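Local coordinates for putative sugar ABC transport system, substrate-binding protein (Bordetella parapertussis, PDB 5IX8) that probably binds a carbohydrate as the substrate-binding component of a sugar ABC transporter, at residues K127-A132 / L246-S251; A201-T206 / K227-A232. All blocks are in the same frame, centred on the assembly; numbering follows the deposited sequence.

In the fold
Both interactions lie in the domain of the periplasmic binding protein built around the mixed sheet that contains strands 142-145, 201-205, 227-231 and 246-250; their centres are about 8 Å apart. Interaction 2 pairs strands 201-205 and 227-231 within that sheet, and interaction 1 packs helix 122-135 on the next strand, 246-250. Strand 227-231 and the residue after it connect the two: L247 N lies 2.8 Å from V228 O and A232 N lies 2.7 Å from A250 O, both probable hydrogen bonds. Packing joins them too, since L229 CD2 comes within 3.2 Å of L129 O. Helix 122-135 thus rests on both strands, L129 touching L229 as well as the alanines of 246-250.

Interaction 1 of 2, residues K127-A132 / L246-S251; sequences KVLGKA and LLAVAS
An apolar helix-on-sheet contact brings A132 and L129 of helix 122-135 against A248 and A250 of strand 246-250, with no hydrogen bond between the two segments. The axes of 127-132 and 248-250 approach to 8.8 Å and run nearly antiparallel, at 168°. At the closest point methyl meets methyl: A132 CB lies 3.6 Å from A248 CB. A248 also touches V295 of strand 295-296. One turn earlier L129 reaches in with a single branch, CD2, which sits 4.1 Å from A248 CB and 4.2 Å from A250 CB; the same methyl lies over the backbone between the two alanines, 3.9 Å from A250 N. The L129 side chain gets there because CG is anti to the carbonyl carbon (chi1 -70°), on the side of the backbone N. Helices laid antiparallel to the strands on a mainly parallel sheet form the outer layers of the alpha/beta domains of periplasmic binding proteins, and the small alanines let helix and strand come close. V249, between them, points away from the helix and touches I241 of helix 235-242 on the opposite face of the sheet. Where the chain turns a corner, L247 CD2 lies 3.8 Å from A132 O.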
loop_
_atom_site.group_PDB
_atom_site.type_symbol
_atom_site.label_atom_id
_atom_site.label_comp_id
_atom_site.label_asym_id
_atom_site.label_seq_id
_atom_site.Cartn_x
_atom_site.Cartn_y
_atom_site.Cartn_z
ATOM N N LYS A 127 6.569 -11.864 3.042
ATOM C CA LYS A 127 7.272 -13.084 2.640
ATOM C C LYS A 127 8.317 -12.819 1.558
ATOM O O LYS A 127 9.415 -13.381 1.610
ATOM C CB LYS A 127 6.260 -14.122 2.156
ATOM C CG LYS A 127 5.374 -14.639 3.306
ATOM C CD LYS A 127 4.690 -15.902 2.882
ATOM C CE LYS A 127 3.799 -16.466 3.943
ATOM N NZ LYS A 127 3.335 -17.837 3.478
ATOM N N VAL A 128 8.001 -11.994 0.550
ATOM C CA VAL A 128 8.997 -11.806 -0.518
ATOM C C VAL A 128 10.188 -10.986 -0.010
ATOM O O VAL A 128 11.331 -11.200 -0.448
ATOM C CB VAL A 128 8.374 -11.197 -1.794
ATOM C CG1 VAL A 128 7.332 -12.162 -2.386
ATOM C CG2 VAL A 128 7.783 -9.838 -1.537
ATOM N N LEU A 129 9.971 -10.082 0.944
ATOM C CA LEU A 129 11.111 -9.400 1.556
ATOM C C LEU A 129 11.912 -10.365 2.423
ATOM O O LEU A 129 13.147 -10.275 2.498
ATOM C CB LEU A 129 10.626 -8.208 2.379
ATOM C CG LEU A 129 10.083 -7.053 1.541
ATOM C CD1 LEU A 129 9.459 -5.962 2.424
ATOM C CD2 LEU A 129 11.137 -6.448 0.579
ATOM N N GLY A 130 11.226 -11.288 3.092
ATOM C CA GLY A 130 11.930 -12.344 3.799
ATOM C C GLY A 130 12.826 -13.168 2.893
ATOM O O GLY A 130 13.961 -13.506 3.262
ATOM N N LYS A 131 12.340 -13.503 1.697
ATOM C CA LYS A 131 13.173 -14.256 0.768
ATOM C C LYS A 131 14.380 -13.442 0.337
ATOM O O LYS A 131 15.496 -13.970 0.251
ATOM C CB LYS A 131 12.358 -14.689 -0.448
ATOM C CG LYS A 131 13.220 -15.402 -1.529
ATOM C CD LYS A 131 12.372 -15.778 -2.742
ATOM C CE LYS A 131 13.207 -16.133 -3.974
ATOM N NZ LYS A 131 14.204 -17.207 -3.662
ATOM N N ALA A 132 14.189 -12.140 0.086
ATOM C CA ALA A 132 15.333 -11.299 -0.271
ATOM C C ALA A 132 16.383 -11.308 0.837
ATOM O O ALA A 132 17.587 -11.425 0.569
ATOM C CB ALA A 132 14.855 -9.884 -0.557
ATOM N N LEU A 246 19.782 -0.116 0.236
ATOM C CA LEU A 246 18.513 -0.838 0.241
ATOM C C LEU A 246 18.743 -2.186 -0.423
ATOM O O LEU A 246 19.157 -2.248 -1.590
ATOM C CB LEU A 246 17.405 -0.078 -0.496
ATOM C CG LEU A 246 16.903 1.257 0.071
ATOM C CD1 LEU A 246 15.781 1.822 -0.837
ATOM C CD2 LEU A 246 16.430 1.153 1.524
ATOM N N LEU A 247 18.483 -3.259 0.321
ATOM C CA LEU A 247 18.659 -4.603 -0.225
ATOM C C LEU A 247 17.555 -4.944 -1.202
ATOM O O LEU A 247 17.802 -5.559 -2.250
ATOM C CB LEU A 247 18.670 -5.620 0.914
ATOM C CG LEU A 247 18.686 -7.102 0.543
ATOM C CD1 LEU A 247 19.923 -7.465 -0.275
ATOM C CD2 LEU A 247 18.572 -7.951 1.811
ATOM N N ALA A 248 16.334 -4.544 -0.876
ATOM C CA ALA A 248 15.176 -4.892 -1.671
ATOM C C ALA A 248 14.045 -3.962 -1.298
ATOM O O ALA A 248 13.904 -3.557 -0.130
ATOM C CB ALA A 248 14.749 -6.347 -1.430
ATOM N N VAL A 249 13.222 -3.658 -2.291
ATOM C CA VAL A 249 12.048 -2.825 -2.099
ATOM C C VAL A 249 10.905 -3.532 -2.776
ATOM O O VAL A 249 10.937 -3.736 -3.995
ATOM C CB VAL A 249 12.212 -1.412 -2.699
ATOM C CG1 VAL A 249 10.910 -0.620 -2.496
ATOM C CG2 VAL A 249 13.423 -0.684 -2.078
ATOM N N ALA A 250 9.881 -3.852 -2.024
ATOM C CA ALA A 250 8.719 -4.446 -2.672
ATOM C C ALA A 250 8.014 -3.383 -3.519
ATOM O O ALA A 250 7.826 -2.252 -3.068
ATOM C CB ALA A 250 7.791 -5.043 -1.618
ATOM N N SER A 251 7.670 -3.725 -4.766
ATOM C CA SER A 251 6.899 -2.807 -5.611
ATOM C C SER A 251 5.453 -2.767 -5.123
ATOM O O SER A 251 4.850 -3.813 -4.903
ATOM C CB SER A 251 6.954 -3.272 -7.085
ATOM O OG SER A 251 6.000 -2.606 -7.924
#

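Interaction 2 of 2, residues A201-T206 / K227-A232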
loop_
_atom_site.group_PDB
_atom_site.type_symbol
_atom_site.label_atom_id
_atom_site.label_comp_id
_atom_site.label_asym_id
_atom_site.label_seq_id
_atom_site.Cartn_x
_atom_site.Cartn_y
_atom_site.Cartn_z
ATOM N N ALA A 201 23.228 -5.819 14.780
ATOM C CA ALA A 201 22.315 -5.954 13.649
ATOM C C ALA A 201 22.992 -5.613 12.319
ATOM O O ALA A 201 23.784 -4.664 12.223
ATOM C CB ALA A 201 21.104 -5.034 13.841
ATOM N N GLU A 202 22.640 -6.365 11.268
ATOM C CA GLU A 202 23.175 -6.112 9.932
ATOM C C GLU A 202 22.081 -5.744 8.943
ATOM O O GLU A 202 22.382 -5.420 7.787
ATOM C CB GLU A 202 23.949 -7.332 9.429
ATOM C CG GLU A 202 25.255 -7.482 10.199
ATOM C CD GLU A 202 26.028 -8.715 9.827
ATOM O OE1 GLU A 202 26.681 -8.714 8.767
ATOM O OE2 GLU A 202 25.981 -9.693 10.587
ATOM N N TYR A 203 20.828 -5.754 9.377
ATOM C CA TYR A 203 19.691 -5.506 8.513
ATOM C C TYR A 203 18.664 -4.740 9.308
ATOM O O TYR A 203 18.613 -4.858 10.533
ATOM C CB TYR A 203 19.037 -6.795 8.055
ATOM C CG TYR A 203 19.935 -7.653 7.229
ATOM C CD1 TYR A 203 20.049 -7.436 5.871
ATOM C CD2 TYR A 203 20.659 -8.696 7.792
ATOM C CE1 TYR A 203 20.878 -8.237 5.078
ATOM C CE2 TYR A 203 21.487 -9.516 7.008
ATOM C CZ TYR A 203 21.585 -9.275 5.651
ATOM O OH TYR A 203 22.386 -10.058 4.850
ATOM N N VAL A 204 17.814 -3.994 8.595
ATOM C CA VAL A 204 16.647 -3.342 9.188
ATOM C C VAL A 204 15.461 -3.623 8.280
ATOM O O VAL A 204 15.538 -3.411 7.061
ATOM C CB VAL A 204 16.826 -1.817 9.358
ATOM C CG1 VAL A 204 15.550 -1.188 9.987
ATOM C CG2 VAL A 204 18.060 -1.498 10.206
ATOM N N PHE A 205 14.377 -4.117 8.858
ATOM C CA PHE A 205 13.148 -4.338 8.109
ATOM C C PHE A 205 12.176 -3.209 8.396
ATOM O O PHE A 205 11.975 -2.859 9.557
ATOM C CB PHE A 205 12.513 -5.669 8.496
ATOM C CG PHE A 205 11.130 -5.832 7.971
ATOM C CD1 PHE A 205 10.923 -6.301 6.677
ATOM C CD2 PHE A 205 10.043 -5.498 8.760
ATOM C CE1 PHE A 205 9.638 -6.470 6.171
ATOM C CE2 PHE A 205 8.762 -5.628 8.266
ATOM C CZ PHE A 205 8.552 -6.127 6.953
ATOM N N THR A 206 11.559 -2.662 7.349
ATOM C CA THR A 206 10.511 -1.649 7.453
ATOM C C THR A 206 9.415 -1.997 6.459
ATOM O O THR A 206 9.701 -2.559 5.383
ATOM C CB THR A 206 11.016 -0.222 7.125
ATOM O OG1 THR A 206 11.317 -0.136 5.717
ATOM C CG2 THR A 206 12.252 0.179 7.968
ATOM N N LYS A 227 21.832 -3.060 5.899
ATOM C CA LYS A 227 21.048 -3.096 4.671
ATOM C C LYS A 227 19.585 -3.017 5.050
ATOM O O LYS A 227 19.142 -3.728 5.958
ATOM C CB LYS A 227 21.309 -4.370 3.864
ATOM C CG LYS A 227 22.748 -4.492 3.421
ATOM C CD LYS A 227 22.997 -5.839 2.772
ATOM C CE LYS A 227 24.359 -5.837 2.116
ATOM N NZ LYS A 227 24.401 -4.694 1.139
ATOM N N VAL A 228 18.836 -2.177 4.349
ATOM C CA VAL A 228 17.444 -1.895 4.691
ATOM C C VAL A 228 16.532 -2.564 3.673
ATOM O O VAL A 228 16.839 -2.593 2.474
ATOM C CB VAL A 228 17.192 -0.374 4.775
ATOM C CG1 VAL A 228 15.714 -0.073 5.075
ATOM C CG2 VAL A 228 18.116 0.223 5.838
ATOM N N LEU A 229 15.450 -3.160 4.170
ATOM C CA LEU A 229 14.361 -3.692 3.367
ATOM C C LEU A 229 13.162 -2.802 3.579
ATOM O O LEU A 229 12.889 -2.379 4.711
ATOM C CB LEU A 229 14.001 -5.122 3.787
ATOM C CG LEU A 229 15.135 -6.121 3.526
ATOM C CD1 LEU A 229 15.957 -6.341 4.758
ATOM C CD2 LEU A 229 14.591 -7.429 2.990
ATOM N N THR A 230 12.435 -2.535 2.504
ATOM C CA THR A 230 11.280 -1.672 2.629
ATOM C C THR A 230 10.323 -1.963 1.480
ATOM O O THR A 230 10.480 -2.940 0.741
ATOM C CB THR A 230 11.744 -0.210 2.667
ATOM O OG1 THR A 230 10.670 0.648 3.089
ATOM C CG2 THR A 230 12.238 0.223 1.307
ATOM N N SER A 231 9.301 -1.114 1.349
ATOM C CA SER A 231 8.265 -1.346 0.367
ATOM C C SER A 231 7.811 -0.015 -0.205
ATOM O O SER A 231 7.840 1.004 0.482
ATOM C CB SER A 231 7.100 -2.109 1.011
ATOM O OG SER A 231 6.151 -2.476 0.024
ATOM N N ALA A 232 7.431 -0.047 -1.482
ATOM C CA ALA A 232 6.853 1.055 -2.247
ATOM C C ALA A 232 7.923 2.027 -2.734
ATOM O O ALA A 232 8.477 2.806 -1.953
ATOM C CB ALA A 232 5.779 1.798 -1.448
#
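T206 crosses from the end of strand 201-205 to strand 227-231 through its side chain. Its CB lies 3.7 Å from L229 O, CG2 stays farther from that oxygen, and the tip OG1 does the bonding. With chi1 at 69°, OG1 sits between the backbone N and the carbonyl carbon, where it donates to L229 O at 2.9 Å, in the carbonyl plane on a lone pair, and accepts from T230 OG1 at 2.8 Å. L229 O is gripped twice, since T206 N also reaches it, tilted 29° from the carbonyl plane. Farther back the strands exchange backbone bonds, K227 N to E202 O, V204 N to K227 O and L229 N to V204 O. Y203 and K227 lie side by side: K227 CB is 3.9 Å from Y203 CD1, and K227 CD is the same distance from Y203 CE1. Y203 OH is hydrogen-bonded to D136 OD2. On the side of the sheet that carries Y203 and F205, L229 CB lies 4.4 Å from F205 CD1, and F205 touches L129 of helix 122-135. Two adjacent parallel strands joined through helix 209-221 form a beta-alpha-beta crossover, the repeating unit of the Rossmann-like domains of periplasmic binding proteins.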